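Local coordinates for N-acetyltransferase domain-containing protein (Deinococcus radiodurans, PDB 3S6F) that binds coenzyme A and, as a member of the GNAT family, probably transfers an acetyl group from acetyl-coenzyme A to an amine, at residues 25-30 with 78-83; 49-54 with 62-67; 19-24 with 39-44. All coordinates share one frame; numbering follows the deposited sequence. Where two conformers were deposited one is given.

Overall arrangement
From the N terminus, the loop after strand 11-13 makes two contacts before it reaches helix 37-46. Residues 19-24 meet that helix in contact 3, closing a short loop; residues 25-30 run on to the end of strand 73-81 in contact 1, closing a long one. Contacts 3 and 1 therefore cross along the chain, and Leu-40 of contact 3 packs on Phe-27 and Phe-28 of contact 1. Contact 2, the hairpin of 49-54 with 62-67, follows contact 3 in series and lies wholly within the span of contact 1. Strand 60-68 pairs with strand 73-81, so loop, helix and central sheet are joined beside the coenzyme A site.

Contact 1. Residues 25-30 with 78-83; sequences GGFFEG and LLEVQA. With COA (coenzyme A), chain B.
Gly-25 offers its carbonyl to the side-chain amide of Gln-82: NE2 reaches O at 2.8 Å, in the carbonyl plane and on a lone pair, though the bond is bent (135° at the hydrogen). At Gly-26 the backbone turns with positive phi close by this amide, and a water that donates to Gly-26 O also donates to Glu-80 OE2. Phe-27 then lays one ring face under Gln-82 NE2, which stands 3.3 Å above the plane, offset toward the rim; the ring and amide planes are 67° apart. The edge of the same ring meets Glu-80, whose CG lies in the ring plane. Phe-28 and Glu-29 present successive backbone N-H groups to the Glu-80 carboxylate, Phe-28 N to OE1 at 2.7 Å and Glu-29 N to OE2 at 3.0 Å, both from the syn side. Glu-80 gets there by an extended chain, with CG anti to the backbone N (chi1 -170°). The Phe-28 ring touches Leu-78 CD1 with its edge, at CE1. Glu-29 turns its carboxylate to Arg-86 in a salt bridge, and a water links Glu-29 OE1 to Ala-83 N. On strand 73-81, Leu-79 O accepts from coenzyme A N4P and Val-81 N donates to O9P (2.9 Å), the pantetheine binding expected of a GNAT strand. The buried Glu-80 carboxylate is held by two backbone N-H groups, with one water at OE2 and a second, weakly bound; its side chain thus ties down 25-30 while the backbone of Leu-79 and Val-81 binds coenzyme A.

Contact 2. Residues 49-54 with 62-67; sequences VFVLAR and GFVNAL
Val-51 and Val-64 stand side by side, pointing the same way from one face of the antiparallel hairpin, with Val-51 CB 3.9 Å from Val-64 CG1. Val-49 and Ala-66 flank them on that face, CG2 against CB at 3.9 Å, and Ala-53 sits opposite Gly-62; helix 90-102 covers this side through Leu-90, Leu-94, Val-98 and Leu-102. On the other face Leu-52 crosses its non-hydrogen-bonded partner Phe-63 obliquely. Its CG is anti to the carbonyl carbon (chi1 -49°), which brings CD2 to 3.7 Å from Phe-63 CB. The Phe-63 ring itself leads away from strand 49-54 and meets Phe-27 edge-to-face. Phe-50 and Asn-65 likewise touch only near their roots. Helix 37-46 packs here through Leu-40, Ile-43 and Leu-44. At the central Val-51/Val-64 pair both backbone bonds are sound, Val-51 N to Val-64 O 3.0 Å and Val-64 N to Val-51 O 3.1 Å. Ala-53 N to Gly-62 O is 2.9 Å, but the return bond from Gly-62 N is weak, as are both Val-49/Ala-66 bonds. Backbone bonds and close apolar contacts thus join the strands together, small groups facing helix 90-102, while Phe-50, Phe-63 and Asn-65 lead away to pack elsewhere.

Contact 3. Residues 19-24 with 39-44; sequences VTPAQL and TLWRIL
Residues 19-24 pack as a loop with a 3-10 turn against one side of helix 37-46, at the margin of the helical layer that covers the central sheet. A single hydrogen bond and a patch of leucines join the two. Trp-41 NE1 donates to Val-19 O at 2.9 Å (159° at the hydrogen); the oxygen lies in the indole plane, at its edge, while the donor stands 39° out of the carbonyl plane, not on a lone pair. The indole is brought there by a chi1 of -163°, with CG anti to the backbone N. Its CD1 also meets Pro-21 CD at 3.8 Å and Leu-24 CD1 at 3.7 Å. The two methyls of Leu-24 part: CD1 rests mainly on Trp-41 near CA, CB and CD1, while CD2 meets Leu-40 CD2 at 4.1 Å and, one turn further on, Leu-44 CD1 at 3.9 Å. Leu-24 and Leu-44 reach toward each other tip to tip; Leu-24 and Leu-40 cross at about a right angle. The loop is stiffened within itself, since Gln-23 OE1 accepts from Thr-20 N at 3.0 Å. Val-19 further touches Leu-52 and Arg-54 of strand 49-54, and Leu-40 and Leu-44 lie on Phe-63. Such a helix, between the first strand and the next and packed on the sheet, is typical of the N-terminal half of the GNAT fold.

Contact 1. Residues 25-30 with 78-83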
loop_
_atom_site.group_PDB
_atom_site.type_symbol
_atom_site.label_atom_id
_atom_site.label_comp_id
_atom_site.label_asym_id
_atom_site.label_seq_id
_atom_site.Cartn_x
_atom_site.Cartn_y
_atom_site.Cartn_z
ATOM N N GLY A 25 4.962 22.590 -6.416
ATOM C CA GLY A 25 5.871 23.020 -5.399
ATOM C C GLY A 25 5.198 23.249 -4.058
ATOM O O GLY A 25 3.978 23.442 -3.970
ATOM N N GLY A 26 6.000 23.233 -2.988
ATOM C CA GLY A 26 5.528 23.525 -1.640
ATOM C C GLY A 26 5.147 22.366 -0.747
ATOM O O GLY A 26 4.624 22.603 0.334
ATOM N N PHE A 27 5.370 21.133 -1.204
ATOM C CA PHE A 27 5.051 19.939 -0.435
ATOM C C PHE A 27 6.293 19.405 0.252
ATOM O O PHE A 27 7.405 19.944 0.135
ATOM C CB PHE A 27 4.347 18.927 -1.332
ATOM C CG PHE A 27 2.988 19.384 -1.724
ATOM C CD1 PHE A 27 1.967 19.415 -0.788
ATOM C CD2 PHE A 27 2.714 19.838 -2.997
ATOM C CE1 PHE A 27 0.717 19.892 -1.115
ATOM C CE2 PHE A 27 1.442 20.278 -3.326
ATOM C CZ PHE A 27 0.454 20.313 -2.368
ATOM N N PHE A 28 6.074 18.351 1.021
ATOM C CA PHE A 28 7.128 17.669 1.786
ATOM C C PHE A 28 7.711 18.593 2.837
ATOM O O PHE A 28 8.916 18.561 3.133
ATOM C CB PHE A 28 8.186 17.061 0.879
ATOM C CG PHE A 28 7.586 16.158 -0.170
ATOM C CD1 PHE A 28 7.162 14.864 0.158
ATOM C CD2 PHE A 28 7.487 16.589 -1.483
ATOM C CE1 PHE A 28 6.626 14.039 -0.781
ATOM C CE2 PHE A 28 6.971 15.746 -2.426
ATOM C CZ PHE A 28 6.534 14.478 -2.063
ATOM N N GLU A 29 6.842 19.314 3.523
ATOM C CA GLU A 29 7.255 20.192 4.607
ATOM C C GLU A 29 7.936 19.327 5.668
ATOM O O GLU A 29 7.419 18.272 6.088
ATOM C CB GLU A 29 6.059 20.963 5.206
ATOM C CG GLU A 29 6.467 22.045 6.244
ATOM C CD GLU A 29 5.302 22.543 7.151
ATOM O OE1 GLU A 29 4.115 22.357 6.798
ATOM O OE2 GLU A 29 5.559 23.178 8.216
ATOM N N GLY A 30 9.117 19.729 6.115
ATOM C CA GLY A 30 9.821 18.979 7.151
ATOM C C GLY A 30 10.655 17.811 6.660
ATOM O O GLY A 30 11.375 17.194 7.464
ATOM N N LEU A 78 0.828 9.028 0.976
ATOM C CA LEU A 78 1.036 10.462 1.203
ATOM C C LEU A 78 -0.270 11.208 1.273
ATOM O O LEU A 78 -1.149 11.017 0.427
ATOM C CB LEU A 78 1.888 11.068 0.085
ATOM C CG LEU A 78 3.270 10.479 -0.180
ATOM C CD1 LEU A 78 3.818 11.035 -1.502
ATOM C CD2 LEU A 78 4.233 10.721 0.996
ATOM N N LEU A 79 -0.372 12.112 2.237
ATOM C CA LEU A 79 -1.457 13.076 2.375
ATOM C C LEU A 79 -0.825 14.363 2.877
ATOM O O LEU A 79 -0.181 14.351 3.928
ATOM C CB LEU A 79 -2.511 12.579 3.368
ATOM C CG LEU A 79 -3.589 13.588 3.787
ATOM C CD1 LEU A 79 -4.539 13.899 2.631
ATOM C CD2 LEU A 79 -4.329 13.093 5.028
ATOM N N GLU A 80 -1.049 15.476 2.189
ATOM C CA GLU A 80 -0.496 16.721 2.676
ATOM C C GLU A 80 -1.305 17.885 2.161
ATOM O O GLU A 80 -1.709 17.961 1.009
ATOM C CB GLU A 80 0.964 16.910 2.250
ATOM C CG GLU A 80 1.658 18.073 2.940
ATOM C CD GLU A 80 3.158 18.136 2.654
ATOM O OE1 GLU A 80 3.638 17.356 1.797
ATOM O OE2 GLU A 80 3.845 18.987 3.273
ATOM N N VAL A 81 -1.535 18.827 3.079
ATOM C CA VAL A 81 -2.127 20.128 2.794
ATOM C C VAL A 81 -1.093 21.164 3.181
ATOM O O VAL A 81 -0.489 21.087 4.248
ATOM C CB VAL A 81 -3.458 20.337 3.566
ATOM C CG1 VAL A 81 -3.973 21.760 3.453
ATOM C CG2 VAL A 81 -4.507 19.307 3.100
ATOM N N GLN A 82 -0.865 22.133 2.308
ATOM C CA GLN A 82 0.133 23.172 2.600
ATOM C C GLN A 82 -0.296 23.956 3.832
ATOM O O GLN A 82 -1.477 24.198 4.045
ATOM C CB GLN A 82 0.347 24.072 1.392
ATOM C CG GLN A 82 0.967 23.244 0.267
ATOM C CD GLN A 82 1.492 24.014 -0.887
ATOM O OE1 GLN A 82 1.442 25.227 -0.880
ATOM N NE2 GLN A 82 2.035 23.311 -1.902
ATOM N N ALA A 83 0.644 24.385 4.685
ATOM C CA ALA A 83 0.280 24.853 6.042
ATOM C C ALA A 83 -0.778 25.976 6.117
ATOM O O ALA A 83 -1.616 25.944 7.003
ATOM C CB ALA A 83 1.566 25.255 6.866
HETATM N N1A COA B . -0.980 16.943 15.611
HETATM C C2A COA B . -2.210 17.010 16.230
HETATM N N3A COA B . -3.382 17.117 15.517
HETATM C C4A COA B . -3.303 17.178 14.164
HETATM C C5A COA B . -2.072 17.143 13.516
HETATM C C6A COA B . -0.895 16.996 14.247
HETATM N N6A COA B . 0.306 16.916 13.661
HETATM N N7A COA B . -2.317 17.230 12.182
HETATM C C8A COA B . -3.652 17.330 12.005
HETATM N N9A COA B . -4.277 17.303 13.219
HETATM C C1B COA B . -5.716 17.338 13.472
HETATM C C2B COA B . -6.131 18.557 14.285
HETATM O O2B COA B . -7.208 18.138 15.065
HETATM C C3B COA B . -6.636 19.566 13.265
HETATM O O3B COA B . -7.553 20.512 13.786
HETATM P P3B COA B . -7.045 21.990 14.228
HETATM O O7A COA B . -6.003 21.776 15.297
HETATM O O8A COA B . -6.449 22.659 13.015
HETATM O O9A COA B . -8.284 22.689 14.733
HETATM C C4B COA B . -7.259 18.608 12.262
HETATM O O4B COA B . -6.426 17.456 12.264
HETATM C C5B COA B . -7.355 19.184 10.862
HETATM O O5B COA B . -8.241 18.385 10.099
HETATM P P1A COA B . -8.608 18.897 8.612
HETATM O O1A COA B . -9.631 17.940 8.113
HETATM O O2A COA B . -8.927 20.363 8.569
HETATM O O3A COA B . -7.243 18.563 7.855
HETATM P P2A COA B . -6.093 19.567 7.358
HETATM O O4A COA B . -5.686 20.460 8.468
HETATM O O5A COA B . -6.547 20.186 6.083
HETATM O O6A COA B . -4.977 18.490 7.008
HETATM C CBP COA B . -3.170 17.050 7.618
HETATM C CCP COA B . -4.573 17.518 7.971
HETATM C CDP COA B . -3.175 16.463 6.193
HETATM C CEP COA B . -2.750 15.944 8.613
HETATM C CAP COA B . -2.258 18.284 7.733
HETATM O OAP COA B . -2.072 18.651 9.088
HETATM C C9P COA B . -0.905 18.012 7.119
HETATM O O9P COA B . -0.707 18.188 5.819
HETATM N N8P COA B . 0.113 17.649 7.887
HETATM C C7P COA B . 1.437 17.374 7.341
HETATM C C6P COA B . 1.548 16.025 6.616
HETATM C C5P COA B . 0.923 14.934 7.438
HETATM O O5P COA B . 1.199 14.838 8.637
HETATM N N4P COA B . 0.097 14.109 6.777
HETATM C C3P COA B . -0.394 12.872 7.334
HETATM C C2P COA B . 0.356 11.723 6.660
HETATM S S1P COA B . 2.109 11.618 7.157
HETATM O O HOH W 1 3.339 21.588 2.583
HETATM O O HOH W 2 3.444 23.681 4.235
HETATM O O HOH W 3 4.831 17.540 5.608
#

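Contact 2. Residues 49-54 with 62-67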
loop_
_atom_site.group_PDB
_atom_site.type_symbol
_atom_site.label_atom_id
_atom_site.label_comp_id
_atom_site.label_asym_id
_atom_site.label_seq_id
_atom_site.Cartn_x
_atom_site.Cartn_y
_atom_site.Cartn_z
ATOM N N VAL A 49 -4.605 5.846 -7.934
ATOM C CA VAL A 49 -5.510 6.988 -7.955
ATOM C C VAL A 49 -4.901 8.065 -7.079
ATOM O O VAL A 49 -4.051 7.804 -6.204
ATOM C CB VAL A 49 -6.953 6.643 -7.481
ATOM C CG1 VAL A 49 -7.636 5.604 -8.388
ATOM C CG2 VAL A 49 -6.960 6.226 -6.012
ATOM N N PHE A 50 -5.367 9.281 -7.266
ATOM C CA PHE A 50 -4.957 10.416 -6.438
ATOM C C PHE A 50 -6.012 11.493 -6.521
ATOM O O PHE A 50 -6.854 11.474 -7.429
ATOM C CB PHE A 50 -3.565 10.955 -6.844
ATOM C CG PHE A 50 -3.524 11.458 -8.242
ATOM C CD1 PHE A 50 -3.897 12.760 -8.561
ATOM C CD2 PHE A 50 -3.118 10.629 -9.277
ATOM C CE1 PHE A 50 -3.864 13.214 -9.862
ATOM C CE2 PHE A 50 -3.091 11.098 -10.577
ATOM C CZ PHE A 50 -3.465 12.391 -10.862
ATOM N N VAL A 51 -5.951 12.438 -5.577
ATOM C CA VAL A 51 -6.814 13.615 -5.599
ATOM C C VAL A 51 -5.958 14.850 -5.333
ATOM O O VAL A 51 -5.138 14.818 -4.423
ATOM C CB VAL A 51 -7.977 13.550 -4.583
ATOM C CG1 VAL A 51 -8.966 14.705 -4.797
ATOM C CG2 VAL A 51 -8.718 12.206 -4.653
ATOM N N LEU A 52 -6.134 15.879 -6.140
ATOM C CA LEU A 52 -5.500 17.175 -5.991
ATOM C C LEU A 52 -6.526 18.236 -5.645
ATOM O O LEU A 52 -7.610 18.245 -6.221
ATOM C CB LEU A 52 -4.826 17.602 -7.321
ATOM C CG LEU A 52 -3.927 16.572 -7.993
ATOM C CD1 LEU A 52 -3.318 17.123 -9.277
ATOM C CD2 LEU A 52 -2.816 16.089 -7.040
ATOM N N ALA A 53 -6.128 19.156 -4.774
ATOM C CA ALA A 53 -6.884 20.358 -4.431
ATOM C C ALA A 53 -6.104 21.547 -4.960
ATOM O O ALA A 53 -4.920 21.669 -4.662
ATOM C CB ALA A 53 -7.050 20.464 -2.921
ATOM N N ARG A 54 -6.756 22.370 -5.784
ATOM C CA ARG A 54 -6.098 23.456 -6.512
ATOM C C ARG A 54 -6.808 24.783 -6.263
ATOM O O ARG A 54 -8.031 24.845 -6.235
ATOM C CB ARG A 54 -6.103 23.175 -8.022
ATOM C CG ARG A 54 -5.437 21.845 -8.370
ATOM C CD ARG A 54 -5.420 21.584 -9.867
ATOM N NE ARG A 54 -4.467 22.416 -10.568
ATOM C CZ ARG A 54 -4.335 22.476 -11.876
ATOM N NH1 ARG A 54 -5.179 21.859 -12.670
ATOM N NH2 ARG A 54 -3.369 23.196 -12.383
ATOM N N GLY A 62 -3.085 20.872 -1.923
ATOM C CA GLY A 62 -3.220 19.644 -1.141
ATOM C C GLY A 62 -3.260 18.489 -2.071
ATOM O O GLY A 62 -3.758 18.618 -3.205
ATOM N N PHE A 63 -2.798 17.320 -1.613
ATOM C CA PHE A 63 -2.900 16.110 -2.432
ATOM C C PHE A 63 -2.943 14.916 -1.538
ATOM O O PHE A 63 -2.532 14.932 -0.371
ATOM C CB PHE A 63 -1.756 15.976 -3.463
ATOM C CG PHE A 63 -0.446 15.505 -2.879
ATOM C CD1 PHE A 63 0.412 16.366 -2.257
ATOM C CD2 PHE A 63 -0.135 14.161 -2.926
ATOM C CE1 PHE A 63 1.579 15.902 -1.693
ATOM C CE2 PHE A 63 1.054 13.708 -2.399
ATOM C CZ PHE A 63 1.886 14.567 -1.755
ATOM N N VAL A 64 -3.400 13.808 -2.117
ATOM C CA VAL A 64 -3.344 12.474 -1.512
ATOM C C VAL A 64 -3.160 11.487 -2.654
ATOM O O VAL A 64 -3.747 11.658 -3.735
ATOM C CB VAL A 64 -4.614 12.176 -0.704
ATOM C CG1 VAL A 64 -5.886 12.246 -1.556
ATOM C CG2 VAL A 64 -4.528 10.869 0.045
ATOM N N ASN A 65 -2.372 10.441 -2.431
ATOM C CA ASN A 65 -2.232 9.383 -3.420
ATOM C C ASN A 65 -2.581 8.034 -2.821
ATOM O O ASN A 65 -2.665 7.871 -1.603
ATOM C CB ASN A 65 -0.833 9.352 -4.067
ATOM C CG ASN A 65 0.278 8.907 -3.107
ATOM O OD1 ASN A 65 0.199 9.152 -1.909
ATOM N ND2 ASN A 65 1.343 8.334 -3.680
ATOM N N ALA A 66 -2.716 7.030 -3.692
ATOM C CA ALA A 66 -3.043 5.691 -3.239
ATOM C C ALA A 66 -2.471 4.666 -4.210
ATOM O O ALA A 66 -2.477 4.856 -5.442
ATOM C CB ALA A 66 -4.543 5.478 -3.063
ATOM N N LEU A 67 -2.055 3.553 -3.628
ATOM C CA LEU A 67 -1.691 2.324 -4.342
ATOM C C LEU A 67 -2.868 1.384 -4.228
ATOM O O LEU A 67 -3.560 1.379 -3.206
ATOM C CB LEU A 67 -0.465 1.682 -3.683
ATOM C CG LEU A 67 0.688 2.630 -3.318
ATOM C CD1 LEU A 67 1.799 1.830 -2.620
ATOM C CD2 LEU A 67 1.216 3.454 -4.502
#

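Contact 3. Residues 19-24 with 39-44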
loop_
_atom_site.group_PDB
_atom_site.type_symbol
_atom_site.label_atom_id
_atom_site.label_comp_id
_atom_site.label_asym_id
_atom_site.label_seq_id
_atom_site.Cartn_x
_atom_site.Cartn_y
_atom_site.Cartn_z
ATOM N N VAL A 19 -1.878 20.123 -14.990
ATOM C CA VAL A 19 -0.992 20.266 -13.831
ATOM C C VAL A 19 0.447 20.106 -14.275
ATOM O O VAL A 19 0.820 19.072 -14.850
ATOM C CB VAL A 19 -1.293 19.184 -12.788
ATOM C CG1 VAL A 19 -0.343 19.295 -11.565
ATOM C CG2 VAL A 19 -2.746 19.235 -12.348
ATOM N N THR A 20 1.256 21.125 -14.011
ATOM C CA THR A 20 2.664 21.057 -14.301
ATOM C C THR A 20 3.466 20.834 -13.023
ATOM O O THR A 20 2.979 21.102 -11.934
ATOM C CB THR A 20 3.125 22.392 -14.928
ATOM O OG1 THR A 20 2.962 23.422 -13.939
ATOM C CG2 THR A 20 2.327 22.716 -16.208
ATOM N N PRO A 21 4.740 20.441 -13.154
ATOM C CA PRO A 21 5.598 20.394 -11.959
ATOM C C PRO A 21 5.701 21.747 -11.258
ATOM O O PRO A 21 5.767 21.811 -10.030
ATOM C CB PRO A 21 6.937 19.886 -12.494
ATOM C CG PRO A 21 6.532 19.063 -13.653
ATOM C CD PRO A 21 5.370 19.776 -14.304
ATOM N N ALA A 22 5.650 22.831 -12.028
ATOM C CA ALA A 22 5.664 24.188 -11.461
ATOM C C ALA A 22 4.498 24.484 -10.548
ATOM O O ALA A 22 4.558 25.467 -9.824
ATOM C CB ALA A 22 5.717 25.263 -12.550
ATOM N N GLN A 23 3.431 23.700 -10.629
ATOM C CA GLN A 23 2.245 23.820 -9.803
ATOM C C GLN A 23 2.223 22.839 -8.630
ATOM O O GLN A 23 1.300 22.866 -7.838
ATOM C CB GLN A 23 0.990 23.650 -10.639
ATOM C CG GLN A 23 0.843 24.817 -11.629
ATOM C CD GLN A 23 -0.225 24.639 -12.648
ATOM O OE1 GLN A 23 -0.379 23.548 -13.180
ATOM N NE2 GLN A 23 -0.926 25.724 -12.992
ATOM N N LEU A 24 3.265 22.029 -8.485
ATOM C CA LEU A 24 3.402 21.004 -7.451
ATOM C C LEU A 24 4.497 21.351 -6.445
ATOM O O LEU A 24 4.901 20.497 -5.671
ATOM C CB LEU A 24 3.658 19.629 -8.099
ATOM C CG LEU A 24 2.430 19.000 -8.743
ATOM C CD1 LEU A 24 2.862 17.824 -9.618
ATOM C CD2 LEU A 24 1.430 18.513 -7.723
ATOM N N THR A 39 9.525 15.063 -9.508
ATOM C CA THR A 39 9.353 13.731 -8.984
ATOM C C THR A 39 7.954 13.507 -8.442
ATOM O O THR A 39 7.371 12.438 -8.629
ATOM C CB THR A 39 10.451 13.376 -7.972
ATOM O OG1 THR A 39 11.700 13.443 -8.682
ATOM C CG2 THR A 39 10.247 11.976 -7.389
ATOM N N LEU A 40 7.394 14.491 -7.747
ATOM C CA LEU A 40 6.018 14.394 -7.285
ATOM C C LEU A 40 5.052 14.150 -8.447
ATOM O O LEU A 40 4.142 13.345 -8.346
ATOM C CB LEU A 40 5.638 15.603 -6.422
ATOM C CG LEU A 40 4.193 15.609 -5.884
ATOM C CD1 LEU A 40 3.821 14.333 -5.147
ATOM C CD2 LEU A 40 3.980 16.831 -4.983
ATOM N N TRP A 41 5.266 14.857 -9.553
ATOM C CA TRP A 41 4.433 14.638 -10.724
ATOM C C TRP A 41 4.501 13.163 -11.139
ATOM O O TRP A 41 3.485 12.514 -11.397
ATOM C CB TRP A 41 4.905 15.580 -11.858
ATOM C CG TRP A 41 3.940 15.773 -12.988
ATOM C CD1 TRP A 41 3.146 16.860 -13.177
ATOM C CD2 TRP A 41 3.649 14.875 -14.058
ATOM N NE1 TRP A 41 2.381 16.706 -14.279
ATOM C CE2 TRP A 41 2.665 15.506 -14.863
ATOM C CE3 TRP A 41 4.113 13.616 -14.437
ATOM C CZ2 TRP A 41 2.143 14.923 -15.978
ATOM C CZ3 TRP A 41 3.572 13.036 -15.573
ATOM C CH2 TRP A 41 2.571 13.695 -16.303
ATOM N N ARG A 42 5.705 12.596 -11.189
ATOM C CA ARG A 42 5.859 11.173 -11.548
ATOM C C ARG A 42 5.215 10.232 -10.520
ATOM O O ARG A 42 4.593 9.228 -10.897
ATOM C CB ARG A 42 7.313 10.812 -11.789
ATOM C CG ARG A 42 7.980 11.547 -12.940
ATOM C CD ARG A 42 9.433 10.999 -13.210
ATOM N NE ARG A 42 10.385 11.190 -12.068
ATOM C CZ ARG A 42 10.968 10.257 -11.304
ATOM N NH1 ARG A 42 10.743 8.954 -11.472
ATOM N NH2 ARG A 42 11.779 10.644 -10.310
ATOM N N ILE A 43 5.358 10.567 -9.233
ATOM C CA ILE A 43 4.697 9.779 -8.188
ATOM C C ILE A 43 3.188 9.722 -8.403
ATOM O O ILE A 43 2.576 8.661 -8.353
ATOM C CB ILE A 43 5.074 10.343 -6.772
ATOM C CG1 ILE A 43 6.536 10.054 -6.453
ATOM C CG2 ILE A 43 4.151 9.783 -5.707
ATOM C CD1 ILE A 43 7.087 10.838 -5.265
ATOM N N LEU A 44 2.619 10.884 -8.676
ATOM C CA LEU A 44 1.192 10.933 -8.934
ATOM C C LEU A 44 0.823 10.141 -10.168
ATOM O O LEU A 44 -0.181 9.434 -10.204
ATOM C CB LEU A 44 0.722 12.390 -9.005
ATOM C CG LEU A 44 0.829 13.165 -7.673
ATOM C CD1 LEU A 44 0.749 14.670 -7.963
ATOM C CD2 LEU A 44 -0.202 12.730 -6.687
#